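Local coordinates for protein phosphoglycerate kinase (Coxiella burnetii, PDB 4NG4) that catalyses the reversible transfer of a phosphate between ATP and 3-phosphoglycerate in glycolysis, giving 1,3-bisphosphoglycerate and ADP, at residues A[29-34]-A[148-153]; A[65-70]-A[115-120]; A[215-220]-A[261-266]; A[194-199]-A[319-324]; A[270-275]-A[303-308]. One frame throughout, in Å; residues are numbered along the deposited sequence.

Contact 1 (A[29-34]-A[148-153]); sequences IREDLN and VMDAFA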
# COMPACT_ATOMS: atom_id res chain seq x y z
N ILE A 29 7.87 5.73 19.53
CA ILE A 29 6.91 5.57 18.45
C ILE A 29 7.61 5.62 17.09
O ILE A 29 8.14 6.66 16.70
CB ILE A 29 5.84 6.69 18.48
CG1 ILE A 29 5.15 6.73 19.84
CG2 ILE A 29 4.80 6.48 17.39
CD1 ILE A 29 4.28 7.95 20.01
N ARG A 30 7.58 4.51 16.36
CA ARG A 30 8.10 4.46 15.00
C ARG A 30 7.01 4.93 14.04
O ARG A 30 5.96 4.29 13.90
CB ARG A 30 8.55 3.04 14.63
CG ARG A 30 9.11 2.89 13.19
CD ARG A 30 10.49 3.47 13.05
NE ARG A 30 11.15 3.04 11.82
CZ ARG A 30 10.97 3.60 10.62
NH1 ARG A 30 10.13 4.61 10.45
NH2 ARG A 30 11.62 3.11 9.57
N GLU A 31 7.29 6.04 13.37
CA GLU A 31 6.36 6.62 12.41
C GLU A 31 7.00 6.71 11.02
O GLU A 31 8.22 6.55 10.86
CB GLU A 31 5.95 8.01 12.89
CG GLU A 31 5.27 8.05 14.26
CD GLU A 31 3.80 7.72 14.21
OE1 GLU A 31 3.26 7.55 13.10
OE2 GLU A 31 3.16 7.65 15.30
N ASP A 32 6.15 6.93 10.01
CA ASP A 32 6.55 7.16 8.63
C ASP A 32 6.36 8.66 8.39
O ASP A 32 5.31 9.11 7.98
CB ASP A 32 5.71 6.31 7.67
CG ASP A 32 6.11 6.47 6.20
OD1 ASP A 32 7.06 7.22 5.88
OD2 ASP A 32 5.46 5.84 5.33
N LEU A 33 7.40 9.41 8.70
CA LEU A 33 7.44 10.86 8.46
C LEU A 33 8.32 11.19 7.25
O LEU A 33 8.81 12.30 7.13
CB LEU A 33 7.98 11.56 9.72
CG LEU A 33 7.40 11.06 11.05
CD1 LEU A 33 7.90 11.91 12.22
CD2 LEU A 33 5.87 11.01 11.01
N ASN A 34 8.49 10.21 6.36
CA ASN A 34 9.37 10.26 5.17
C ASN A 34 8.77 11.15 4.08
O ASN A 34 8.31 10.67 3.06
CB ASN A 34 9.60 8.82 4.64
CG ASN A 34 10.54 8.76 3.46
OD1 ASN A 34 11.45 9.55 3.33
ND2 ASN A 34 10.31 7.80 2.59
N VAL A 148 6.19 1.35 20.21
CA VAL A 148 4.95 1.39 19.44
C VAL A 148 5.27 1.43 17.95
O VAL A 148 5.73 2.45 17.44
CB VAL A 148 4.12 2.62 19.82
CG1 VAL A 148 2.78 2.58 19.13
CG2 VAL A 148 3.92 2.67 21.30
N MET A 149 5.05 0.30 17.26
CA MET A 149 5.19 0.25 15.81
C MET A 149 3.93 0.81 15.18
O MET A 149 2.91 0.14 15.11
CB MET A 149 5.42 -1.19 15.31
CG MET A 149 5.58 -1.32 13.77
SD MET A 149 6.64 -0.06 13.03
CE MET A 149 7.16 -0.88 11.52
N ASP A 150 4.03 2.05 14.72
CA ASP A 150 2.92 2.76 14.10
C ASP A 150 3.25 3.10 12.65
O ASP A 150 2.85 4.16 12.17
CB ASP A 150 2.65 4.02 14.92
CG ASP A 150 1.33 4.68 14.58
OD1 ASP A 150 0.31 3.97 14.46
OD2 ASP A 150 1.33 5.93 14.46
N ALA A 151 3.97 2.21 11.96
CA ALA A 151 4.50 2.49 10.61
C ALA A 151 4.30 1.35 9.57
O ALA A 151 5.27 0.73 9.10
CB ALA A 151 5.98 2.84 10.72
N PHE A 152 3.04 1.11 9.19
CA PHE A 152 2.70 0.02 8.26
C PHE A 152 3.45 0.12 6.91
O PHE A 152 3.81 -0.91 6.33
CB PHE A 152 1.19 -0.04 8.01
CG PHE A 152 0.76 -1.21 7.15
CD1 PHE A 152 0.47 -2.44 7.72
CD2 PHE A 152 0.63 -1.07 5.78
CE1 PHE A 152 0.08 -3.53 6.94
CE2 PHE A 152 0.23 -2.14 5.00
CZ PHE A 152 -0.05 -3.37 5.58
N ALA A 153 3.67 1.33 6.41
CA ALA A 153 4.41 1.50 5.15
C ALA A 153 5.85 0.97 5.20
O ALA A 153 6.50 0.83 4.16
CB ALA A 153 4.42 2.96 4.73
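R30 and V148 start the pairing of two parallel strands: R30 N donates to V148 O at 3.0 Å, and D150 N closes the ladder on R30 O at 3.1 Å. R30 and M149 run alongside each other off the same face, with R30 CG 3.9 Å from M149 SD. R30 has CG anti to its backbone N (chi1 180°) and then bends at chi2, which lays CG near A151 CB as well and carries the guanidinium away from M149. On the other face I29 CG2 is 4.1 Å from D150 CB. The carboxylates of E31 and D150 meet with their planes 85° apart; one of the two acids may hold a proton.

The second shell fixes these polar ends. S161 OG takes R30 NE, and R30 NH1 pairs with H70 ND1, while D150 OD1 receives L177 N and D150 OD2 meets T54 OG1. The D32 carboxylate lies beside A153 CB.

In this parallel alpha/beta sheet, strand 26-31 leads into D32, L33 and N34, predicted to bind substrate. It lies between 64-69 and 146-149; helix 46-60 covers I29 and E31, and helices 176-190 and 392-401 pack on M149.

Contact 2 (A[65-70]-A[115-120]); sequences VMILSH and GQAILC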
# COMPACT_ATOMS: atom_id res chain seq x y z
N VAL A 65 7.82 11.08 25.19
CA VAL A 65 7.72 10.60 23.80
C VAL A 65 8.99 10.75 22.96
O VAL A 65 9.50 11.86 22.79
CB VAL A 65 6.54 11.28 23.06
CG1 VAL A 65 6.71 11.14 21.56
CG2 VAL A 65 5.22 10.69 23.50
N MET A 66 9.47 9.63 22.43
CA MET A 66 10.56 9.62 21.46
C MET A 66 10.03 9.21 20.08
O MET A 66 9.66 8.05 19.87
CB MET A 66 11.64 8.63 21.90
CG MET A 66 12.43 9.05 23.12
SD MET A 66 13.41 7.70 23.83
CE MET A 66 12.15 6.86 24.78
N ILE A 67 9.99 10.16 19.16
CA ILE A 67 9.43 9.92 17.83
C ILE A 67 10.50 9.43 16.87
O ILE A 67 11.49 10.12 16.63
CB ILE A 67 8.79 11.18 17.23
CG1 ILE A 67 7.74 11.77 18.19
CG2 ILE A 67 8.16 10.85 15.88
CD1 ILE A 67 7.28 13.17 17.80
N LEU A 68 10.29 8.26 16.29
CA LEU A 68 11.30 7.60 15.47
C LEU A 68 10.84 7.55 14.00
O LEU A 68 9.67 7.27 13.73
CB LEU A 68 11.52 6.19 16.02
CG LEU A 68 12.92 5.62 15.98
CD1 LEU A 68 13.95 6.49 16.74
CD2 LEU A 68 12.86 4.21 16.52
N SER A 69 11.73 7.86 13.07
CA SER A 69 11.37 7.82 11.64
C SER A 69 12.55 7.73 10.69
O SER A 69 13.70 7.98 11.06
CB SER A 69 10.54 9.04 11.23
OG SER A 69 9.97 8.83 9.95
N HIS A 70 12.25 7.34 9.46
CA HIS A 70 13.25 7.30 8.42
C HIS A 70 13.05 8.53 7.55
O HIS A 70 12.07 9.25 7.71
CB HIS A 70 13.19 5.99 7.62
CG HIS A 70 11.94 5.83 6.82
ND1 HIS A 70 10.73 5.48 7.38
CD2 HIS A 70 11.72 5.95 5.49
CE1 HIS A 70 9.82 5.40 6.43
NE2 HIS A 70 10.39 5.69 5.27
N GLY A 115 5.00 14.27 28.98
CA GLY A 115 4.12 15.15 28.21
C GLY A 115 4.77 15.89 27.05
O GLY A 115 4.06 16.42 26.19
N GLN A 116 6.10 15.97 27.02
CA GLN A 116 6.78 16.52 25.85
C GLN A 116 7.21 15.39 24.91
O GLN A 116 7.11 14.21 25.25
CB GLN A 116 7.96 17.43 26.25
CG GLN A 116 9.12 16.74 26.97
CD GLN A 116 10.43 17.53 26.87
OE1 GLN A 116 11.13 17.46 25.86
NE2 GLN A 116 10.75 18.27 27.93
N ALA A 117 7.66 15.77 23.72
CA ALA A 117 8.02 14.81 22.67
C ALA A 117 9.25 15.26 21.90
O ALA A 117 9.36 16.42 21.51
CB ALA A 117 6.86 14.63 21.71
N ILE A 118 10.17 14.32 21.67
CA ILE A 118 11.38 14.61 20.91
C ILE A 118 11.40 13.74 19.67
O ILE A 118 10.82 12.65 19.65
CB ILE A 118 12.68 14.46 21.77
CG1 ILE A 118 12.89 13.01 22.24
CG2 ILE A 118 12.62 15.38 22.98
CD1 ILE A 118 13.44 12.08 21.16
N LEU A 119 12.06 14.23 18.62
CA LEU A 119 12.20 13.50 17.36
C LEU A 119 13.66 13.10 17.17
O LEU A 119 14.53 13.96 17.00
CB LEU A 119 11.72 14.36 16.17
CG LEU A 119 11.85 13.78 14.76
CD1 LEU A 119 11.05 12.50 14.60
CD2 LEU A 119 11.44 14.82 13.74
N CYS A 120 13.91 11.79 17.22
CA CYS A 120 15.23 11.24 16.96
C CYS A 120 15.60 11.47 15.50
O CYS A 120 14.72 11.42 14.60
CB CYS A 120 15.24 9.74 17.27
SG CYS A 120 14.91 9.31 19.02
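V65 and I67 reach the neighbouring strand through a run of backbone bonds. V65 N donates to Q116 O and I118 N to V65 O. I67 N then meets I118 O at 2.7 Å, and C120 N bonds I67 O. This is the regular parallel alternation; the strand axes cross at -28°, the twist of a parallel sheet.

The apolar contacts split between the two faces. V65, I67, A117 and L119 share one: V65 CG1 sits 3.5 Å from A117 CB, and L119 CD1 comes across I67 to meet its CG2 at 3.6 Å. M66 and I118 share the other, side by side; I118 holds CG1 between its backbone N and carbonyl carbon (chi1 64°), which sets CD1 3.7 Å from M66 CG. Further along, L68 CD1 rests on C120 CB at 3.5 Å.

Strand 64-69 leads to H70, a predicted substrate-binding residue. It is flanked by 117-120 and 26-31 in the six-stranded sheet, while helices 46-60 and 86-94 cover the face bearing V65, I67, A117 and L119.

Contact 3 (A[215-220]-A[261-266]); sequences LLDKVD and AEKNVS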
# COMPACT_ATOMS: atom_id res chain seq x y z
N LEU A 215 -5.71 -14.00 -3.27
CA LEU A 215 -7.09 -13.53 -3.44
C LEU A 215 -8.01 -14.61 -4.02
O LEU A 215 -9.20 -14.65 -3.74
CB LEU A 215 -7.14 -12.25 -4.29
CG LEU A 215 -6.39 -11.03 -3.73
CD1 LEU A 215 -6.31 -9.89 -4.75
CD2 LEU A 215 -7.02 -10.57 -2.41
N LEU A 216 -7.44 -15.51 -4.83
CA LEU A 216 -8.21 -16.58 -5.42
C LEU A 216 -8.89 -17.42 -4.37
O LEU A 216 -10.02 -17.83 -4.55
CB LEU A 216 -7.32 -17.48 -6.26
CG LEU A 216 -8.08 -18.39 -7.21
CD1 LEU A 216 -8.54 -17.59 -8.44
CD2 LEU A 216 -7.18 -19.54 -7.62
N ASP A 217 -8.21 -17.66 -3.25
CA ASP A 217 -8.78 -18.48 -2.18
C ASP A 217 -9.83 -17.74 -1.37
O ASP A 217 -10.38 -18.29 -0.42
CB ASP A 217 -7.69 -18.91 -1.21
CG ASP A 217 -6.53 -19.53 -1.92
OD1 ASP A 217 -6.75 -20.40 -2.79
OD2 ASP A 217 -5.38 -19.13 -1.60
N LYS A 218 -10.09 -16.49 -1.74
CA LYS A 218 -10.89 -15.60 -0.92
C LYS A 218 -12.05 -14.94 -1.64
O LYS A 218 -13.08 -14.71 -1.02
CB LYS A 218 -9.96 -14.53 -0.32
CG LYS A 218 -9.18 -15.07 0.88
CD LYS A 218 -7.87 -14.34 1.17
CE LYS A 218 -7.02 -15.15 2.16
NZ LYS A 218 -5.73 -14.49 2.55
N VAL A 219 -11.90 -14.64 -2.93
CA VAL A 219 -12.88 -13.83 -3.66
C VAL A 219 -13.98 -14.67 -4.28
O VAL A 219 -13.87 -15.89 -4.37
CB VAL A 219 -12.20 -13.02 -4.78
CG1 VAL A 219 -11.04 -12.24 -4.22
CG2 VAL A 219 -11.74 -13.93 -5.93
N ASP A 220 -15.05 -14.00 -4.69
CA ASP A 220 -16.13 -14.63 -5.43
C ASP A 220 -16.02 -14.31 -6.92
O ASP A 220 -16.25 -15.17 -7.77
CB ASP A 220 -17.47 -14.18 -4.87
CG ASP A 220 -17.67 -14.64 -3.45
OD1 ASP A 220 -18.01 -15.82 -3.25
OD2 ASP A 220 -17.45 -13.84 -2.52
N ALA A 261 -11.41 -21.74 -12.45
CA ALA A 261 -12.54 -22.52 -12.93
C ALA A 261 -13.01 -23.55 -11.89
O ALA A 261 -14.19 -23.57 -11.55
CB ALA A 261 -12.19 -23.20 -14.23
N GLU A 262 -12.11 -24.37 -11.37
CA GLU A 262 -12.50 -25.43 -10.43
C GLU A 262 -12.84 -24.94 -9.03
O GLU A 262 -13.45 -25.66 -8.25
CB GLU A 262 -11.45 -26.53 -10.37
CG GLU A 262 -10.16 -26.18 -9.68
CD GLU A 262 -9.25 -27.39 -9.57
OE1 GLU A 262 -9.56 -28.31 -8.76
OE2 GLU A 262 -8.21 -27.42 -10.29
N LYS A 263 -12.44 -23.72 -8.70
CA LYS A 263 -12.87 -23.07 -7.48
C LYS A 263 -14.19 -22.34 -7.69
O LYS A 263 -14.80 -21.87 -6.75
CB LYS A 263 -11.82 -22.08 -7.01
CG LYS A 263 -10.55 -22.70 -6.49
CD LYS A 263 -9.54 -21.62 -6.14
CE LYS A 263 -8.40 -22.17 -5.32
NZ LYS A 263 -7.59 -23.18 -6.07
N ASN A 264 -14.62 -22.22 -8.94
CA ASN A 264 -15.84 -21.49 -9.30
C ASN A 264 -15.76 -20.01 -8.96
O ASN A 264 -16.72 -19.40 -8.49
CB ASN A 264 -17.07 -22.12 -8.64
CG ASN A 264 -18.31 -21.89 -9.43
OD1 ASN A 264 -18.25 -21.66 -10.64
ND2 ASN A 264 -19.47 -21.95 -8.77
N VAL A 265 -14.58 -19.44 -9.18
CA VAL A 265 -14.38 -18.02 -9.02
C VAL A 265 -14.55 -17.39 -10.39
O VAL A 265 -13.85 -17.74 -11.34
CB VAL A 265 -12.98 -17.72 -8.49
CG1 VAL A 265 -12.66 -16.25 -8.64
CG2 VAL A 265 -12.84 -18.18 -7.04
N SER A 266 -15.51 -16.47 -10.52
CA SER A 266 -15.74 -15.84 -11.80
C SER A 266 -14.57 -14.94 -12.17
O SER A 266 -14.05 -14.20 -11.36
CB SER A 266 -17.05 -15.06 -11.80
OG SER A 266 -17.10 -14.23 -12.95
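V219, which faces V265 across this contact, gives its backbone N to L215 O at 2.8 Å; K218 N grips the same oxygen at 2.9 Å, so one carbonyl ties off the end of helix 209-216. The bond between the two segments comes just beyond, where S266 N donates to D220 O at 3.1 Å, approaching 19° out of the carbonyl plane.

V265 is the wedge between the two chain turns. Its CG1 meets V219 CG2 at 3.7 Å, the two side chains crossing at about a right angle, while its CG2 is directed at the backbone oxygens of V219 and L216. With CG anti to the backbone N (chi1 -164°), L216 swings its branches over to K263, and its CD2 touches K263 CD at 3.5 Å, again nearly at right angles. K263 bends at chi4, leaving NZ 4.4 Å from D217 OD1, beyond salt-bridge range. Away from this apolar patch, D220 OD2 accepts L196 N of the adjacent strand.

N264, the first residue after helix 250-263, has positive phi (63°) in a Schellman motif. Two helix C-terminal ends thus lie side by side: 209-216 turns into edge strand 221-226, and the loop after 250-263 bonds beside that strand's start, at helix-to-strand turns of an alpha/beta domain.

Contact 4 (A[194-199]-A[319-324]); sequences KPLVAV and TIVWNG. With ADP (adenosine-5'-diphosphate), chain E.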
# COMPACT_ATOMS: atom_id res chain seq x y z
N LYS A 194 -19.92 -10.56 1.81
CA LYS A 194 -19.97 -11.16 0.47
C LYS A 194 -21.04 -10.50 -0.42
O LYS A 194 -21.96 -9.88 0.07
CB LYS A 194 -20.21 -12.68 0.55
CG LYS A 194 -19.15 -13.46 1.36
CD LYS A 194 -18.79 -14.85 0.74
CE LYS A 194 -18.28 -15.85 1.80
NZ LYS A 194 -17.12 -16.66 1.33
N PRO A 195 -20.89 -10.60 -1.75
CA PRO A 195 -19.70 -11.09 -2.49
C PRO A 195 -18.49 -10.16 -2.35
O PRO A 195 -18.66 -8.94 -2.32
CB PRO A 195 -20.16 -11.14 -3.95
CG PRO A 195 -21.50 -10.48 -3.99
CD PRO A 195 -22.08 -10.54 -2.61
N LEU A 196 -17.31 -10.75 -2.23
CA LEU A 196 -16.06 -10.01 -2.29
C LEU A 196 -15.62 -10.00 -3.74
O LEU A 196 -15.60 -11.05 -4.37
CB LEU A 196 -15.00 -10.69 -1.43
CG LEU A 196 -13.59 -10.10 -1.51
CD1 LEU A 196 -13.56 -8.73 -0.88
CD2 LEU A 196 -12.58 -11.03 -0.85
N VAL A 197 -15.26 -8.83 -4.26
CA VAL A 197 -14.68 -8.71 -5.61
C VAL A 197 -13.31 -8.05 -5.57
O VAL A 197 -13.10 -7.08 -4.85
CB VAL A 197 -15.58 -7.89 -6.54
CG1 VAL A 197 -14.94 -7.75 -7.90
CG2 VAL A 197 -16.93 -8.55 -6.67
N ALA A 198 -12.38 -8.56 -6.35
CA ALA A 198 -11.03 -8.03 -6.38
C ALA A 198 -10.68 -7.67 -7.81
O ALA A 198 -10.64 -8.55 -8.67
CB ALA A 198 -10.06 -9.06 -5.85
N VAL A 199 -10.42 -6.39 -8.06
CA VAL A 199 -9.94 -5.91 -9.36
C VAL A 199 -8.43 -5.73 -9.30
O VAL A 199 -7.91 -5.09 -8.39
CB VAL A 199 -10.57 -4.55 -9.70
CG1 VAL A 199 -10.18 -4.08 -11.08
CG2 VAL A 199 -12.09 -4.63 -9.55
N THR A 319 -18.13 -6.22 -0.72
CA THR A 319 -16.78 -5.73 -0.43
C THR A 319 -16.01 -5.64 -1.74
O THR A 319 -16.25 -6.46 -2.65
CB THR A 319 -16.01 -6.67 0.52
OG1 THR A 319 -16.79 -6.91 1.69
CG2 THR A 319 -14.66 -6.06 0.90
N ILE A 320 -15.09 -4.68 -1.85
CA ILE A 320 -14.26 -4.51 -3.05
C ILE A 320 -12.79 -4.20 -2.71
O ILE A 320 -12.50 -3.40 -1.83
CB ILE A 320 -14.81 -3.41 -3.96
CG1 ILE A 320 -16.25 -3.73 -4.40
CG2 ILE A 320 -13.91 -3.23 -5.16
CD1 ILE A 320 -16.92 -2.64 -5.23
N VAL A 321 -11.86 -4.85 -3.42
CA VAL A 321 -10.43 -4.60 -3.24
C VAL A 321 -9.85 -4.30 -4.62
O VAL A 321 -9.90 -5.13 -5.48
CB VAL A 321 -9.70 -5.81 -2.59
CG1 VAL A 321 -8.24 -5.51 -2.37
CG2 VAL A 321 -10.33 -6.18 -1.27
N TRP A 322 -9.30 -3.10 -4.83
CA TRP A 322 -8.89 -2.70 -6.18
C TRP A 322 -7.49 -2.09 -6.22
O TRP A 322 -7.22 -1.08 -5.58
CB TRP A 322 -9.92 -1.74 -6.75
CG TRP A 322 -9.49 -1.02 -7.98
CD1 TRP A 322 -8.70 -1.50 -8.99
CD2 TRP A 322 -9.83 0.32 -8.34
NE1 TRP A 322 -8.52 -0.53 -9.95
CE2 TRP A 322 -9.21 0.59 -9.57
CE3 TRP A 322 -10.58 1.32 -7.74
CZ2 TRP A 322 -9.32 1.82 -10.21
CZ3 TRP A 322 -10.69 2.54 -8.37
CH2 TRP A 322 -10.06 2.78 -9.59
N ASN A 323 -6.61 -2.73 -7.00
CA ASN A 323 -5.23 -2.36 -7.17
C ASN A 323 -4.85 -2.40 -8.63
O ASN A 323 -4.58 -3.47 -9.17
CB ASN A 323 -4.34 -3.33 -6.41
CG ASN A 323 -2.87 -3.18 -6.78
OD1 ASN A 323 -2.16 -4.17 -6.98
ND2 ASN A 323 -2.41 -1.94 -6.89
N GLY A 324 -4.82 -1.24 -9.27
CA GLY A 324 -4.33 -1.12 -10.63
C GLY A 324 -5.36 -0.64 -11.63
O GLY A 324 -6.47 -1.20 -11.72
PB ADP E . -0.65 0.42 -9.44
O1B ADP E . -1.85 1.33 -9.41
O2B ADP E . 0.67 1.16 -9.33
O3B ADP E . -0.77 -0.79 -8.55
PA ADP E . 0.45 -1.10 -11.61
O1A ADP E . 1.79 -0.73 -11.03
O2A ADP E . 0.03 -2.55 -11.54
O3A ADP E . -0.72 -0.21 -10.94
O5' ADP E . 0.49 -0.64 -13.17
C5' ADP E . -0.34 0.41 -13.69
C4' ADP E . 0.35 1.13 -14.83
O4' ADP E . 0.39 0.28 -15.98
C3' ADP E . -0.37 2.42 -15.22
O3' ADP E . 0.49 3.56 -15.08
C2' ADP E . -0.84 2.20 -16.65
O2' ADP E . -0.59 3.33 -17.50
C1' ADP E . -0.10 0.96 -17.15
N9 ADP E . -0.98 0.10 -18.00
C8 ADP E . -2.14 -0.49 -17.63
N7 ADP E . -2.67 -1.19 -18.68
C5 ADP E . -1.84 -1.05 -19.73
C6 ADP E . -1.80 -1.53 -21.14
N6 ADP E . -2.78 -2.32 -21.65
N1 ADP E . -0.74 -1.15 -21.90
C2 ADP E . 0.26 -0.36 -21.43
N3 ADP E . 0.28 0.11 -20.17
C4 ADP E . -0.72 -0.20 -19.29
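Strands 196-199 and 319-323 run parallel, their axes 4.7 Å apart and 10° from aligned, and five backbone bonds join them from T319 N to P195 O through to N323 N on V199 O (3.0 Å). P195 follows a cis peptide bond at the entry to its strand.

L196 and T319 share one face. L196 CD1 lies 3.4 Å from T319 CG2 and also reaches V321 CG2, while T319 OG1 turns back to Q193 O. On the other face V199 and W322 project in parallel, with V199 CG1 3.6 Å from W322 CD1. The indole is fixed in rotation by the residue just beyond its strand: W322 NE1 donates to G324 O at 2.8 Å, a bond within the ring plane but above the carbonyl plane. L341 and A342 of helix 336-347 also pack on the W322 side chain.

N323 extends from the strand with CG anti to the backbone N (chi1 168°), presenting its amide to the nucleotide. Its ND2 makes a weak bond to ADP O3B at 2.6 Å and a hydrogen bond to G355 O, while K208 NZ holds OD1, and with it the turn of the amide. G324 CA passes 3.7 Å from ADP O1B. Phosphates bound where parallel strands give way to loops at their C-terminal ends are characteristic of Rossmann-like nucleotide domains, here the ADP site of the kinase.

Contact 5 (A[270-275]-A[303-308]); sequences PVDVIV and GPNTSA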
# COMPACT_ATOMS: atom_id res chain seq x y z
N PRO A 270 -11.74 -9.23 -20.66
CA PRO A 270 -12.29 -8.25 -21.61
C PRO A 270 -12.88 -8.92 -22.83
O PRO A 270 -12.18 -9.72 -23.47
CB PRO A 270 -11.05 -7.44 -22.02
CG PRO A 270 -10.11 -7.55 -20.85
CD PRO A 270 -10.35 -8.93 -20.27
N VAL A 271 -14.15 -8.63 -23.14
CA VAL A 271 -14.76 -9.12 -24.40
C VAL A 271 -14.67 -8.05 -25.51
O VAL A 271 -14.59 -8.39 -26.70
CB VAL A 271 -16.21 -9.59 -24.23
CG1 VAL A 271 -16.35 -10.45 -22.99
CG2 VAL A 271 -17.15 -8.42 -24.16
N ASP A 272 -14.67 -6.78 -25.13
CA ASP A 272 -14.40 -5.68 -26.06
C ASP A 272 -13.33 -4.72 -25.51
O ASP A 272 -13.22 -4.55 -24.30
CB ASP A 272 -15.69 -4.93 -26.46
CG ASP A 272 -16.47 -4.36 -25.26
OD1 ASP A 272 -16.05 -4.51 -24.09
OD2 ASP A 272 -17.52 -3.73 -25.51
N VAL A 273 -12.55 -4.11 -26.41
CA VAL A 273 -11.39 -3.26 -26.05
C VAL A 273 -11.28 -2.05 -26.97
O VAL A 273 -11.87 -2.04 -28.05
CB VAL A 273 -10.06 -4.04 -26.17
CG1 VAL A 273 -9.94 -5.12 -25.10
CG2 VAL A 273 -9.92 -4.65 -27.55
N ILE A 274 -10.54 -1.03 -26.57
CA ILE A 274 -10.27 0.05 -27.52
C ILE A 274 -8.81 0.05 -27.93
O ILE A 274 -7.91 0.06 -27.10
CB ILE A 274 -10.68 1.43 -27.00
CG1 ILE A 274 -10.50 2.48 -28.10
CG2 ILE A 274 -9.85 1.84 -25.83
CD1 ILE A 274 -11.57 3.58 -28.08
N VAL A 275 -8.61 0.05 -29.24
CA VAL A 275 -7.29 -0.14 -29.82
C VAL A 275 -6.92 1.05 -30.69
O VAL A 275 -7.77 1.77 -31.18
CB VAL A 275 -7.22 -1.44 -30.69
CG1 VAL A 275 -7.75 -2.63 -29.92
CG2 VAL A 275 -8.00 -1.30 -31.98
N GLY A 303 -13.68 -2.04 -23.39
CA GLY A 303 -14.81 -1.46 -24.11
C GLY A 303 -16.05 -1.33 -23.24
O GLY A 303 -16.01 -1.68 -22.05
N PRO A 304 -17.16 -0.85 -23.82
CA PRO A 304 -18.37 -0.62 -23.04
C PRO A 304 -19.00 -1.92 -22.48
O PRO A 304 -19.43 -1.93 -21.33
CB PRO A 304 -19.30 0.06 -24.05
CG PRO A 304 -18.83 -0.40 -25.36
CD PRO A 304 -17.35 -0.51 -25.24
N ASN A 305 -19.02 -2.99 -23.28
CA ASN A 305 -19.58 -4.29 -22.85
C ASN A 305 -18.84 -4.84 -21.66
O ASN A 305 -19.46 -5.31 -20.70
CB ASN A 305 -19.54 -5.34 -23.97
CG ASN A 305 -20.44 -6.54 -23.69
OD1 ASN A 305 -20.00 -7.55 -23.15
ND2 ASN A 305 -21.70 -6.42 -24.05
N THR A 306 -17.52 -4.76 -21.72
CA THR A 306 -16.67 -5.18 -20.62
C THR A 306 -16.91 -4.32 -19.39
O THR A 306 -17.27 -4.83 -18.34
CB THR A 306 -15.17 -5.14 -20.99
OG1 THR A 306 -14.93 -5.88 -22.19
CG2 THR A 306 -14.33 -5.72 -19.85
N SER A 307 -16.78 -3.00 -19.52
CA SER A 307 -16.91 -2.16 -18.32
C SER A 307 -18.35 -2.06 -17.81
O SER A 307 -18.59 -1.42 -16.80
CB SER A 307 -16.26 -0.77 -18.50
OG SER A 307 -16.69 -0.12 -19.66
N ALA A 308 -19.30 -2.69 -18.49
CA ALA A 308 -20.65 -2.87 -17.97
C ALA A 308 -20.72 -4.16 -17.13
O ALA A 308 -21.37 -4.21 -16.07
CB ALA A 308 -21.65 -2.92 -19.10
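D272 and T306 pass antiparallel to one another where the middle strand of a three-stranded antiparallel sheet meets the first turn of helix 304-316. The strand and helix axes are 130° apart. D272 holds CG between its backbone N and carbonyl carbon (chi1 57°), which turns the carboxylate in at the start of the helix. Two donors of one residue grip D272 OD1: T306 OG1 at 2.6 Å, coming nearly along the C-O bond, and T306 N at 2.8 Å, from the syn side. D272 OD2 takes N305 N at 2.8 Å on its syn lone pair. Three bonds thus fix the carboxylate's rotation, and the helix amides around it probably favour its negative charge.

D272 and N305 cross at about a right angle, the carboxylate and amide planes 82° apart. N305 CB packs by D272 OD2, and N305 OD1 lies near V271 CG2. T306 OG1, besides donating a hydrogen bond to D272 OD1, accepts a weak bond from V271 N at 3.0 Å, and T306 CG2 rests near P270 CA.

The backbone adds G303 N to D272 O at 2.7 Å, from above the carbonyl plane; G303, without a side chain, lets strand and turn lie this close. P270 packs behind on A229 and L233 of helix 227-235. At the helix start, G303 O, just before P304, takes both S307 N and S307 OG, the latter at 2.9 Å.

How the contacts relate
Contacts 1, 2 and 4 are buried pairings of parallel strands; contacts 3 and 5 are only partly buried, contact 3 joining the C-terminal ends of two helices and contact 5 setting a strand against a helix start. Contacts 1 and 2 belong to one sheet, and L68 O probably bonds E31 N to join them. Contact 4 lies in the other parallel sheet, across the chain's centre, about 27 Å from contact 1 between centres. Contact 3 is nested within the loop that contact 4 closes, and D220 N probably bonds L196 O. Chemistry follows place: backbone ladders with mostly apolar faces in contacts 2 and 4, buried charged groups at contact 1, a valine wedge at contact 3, and a carboxylate gripping helix amides at contact 5.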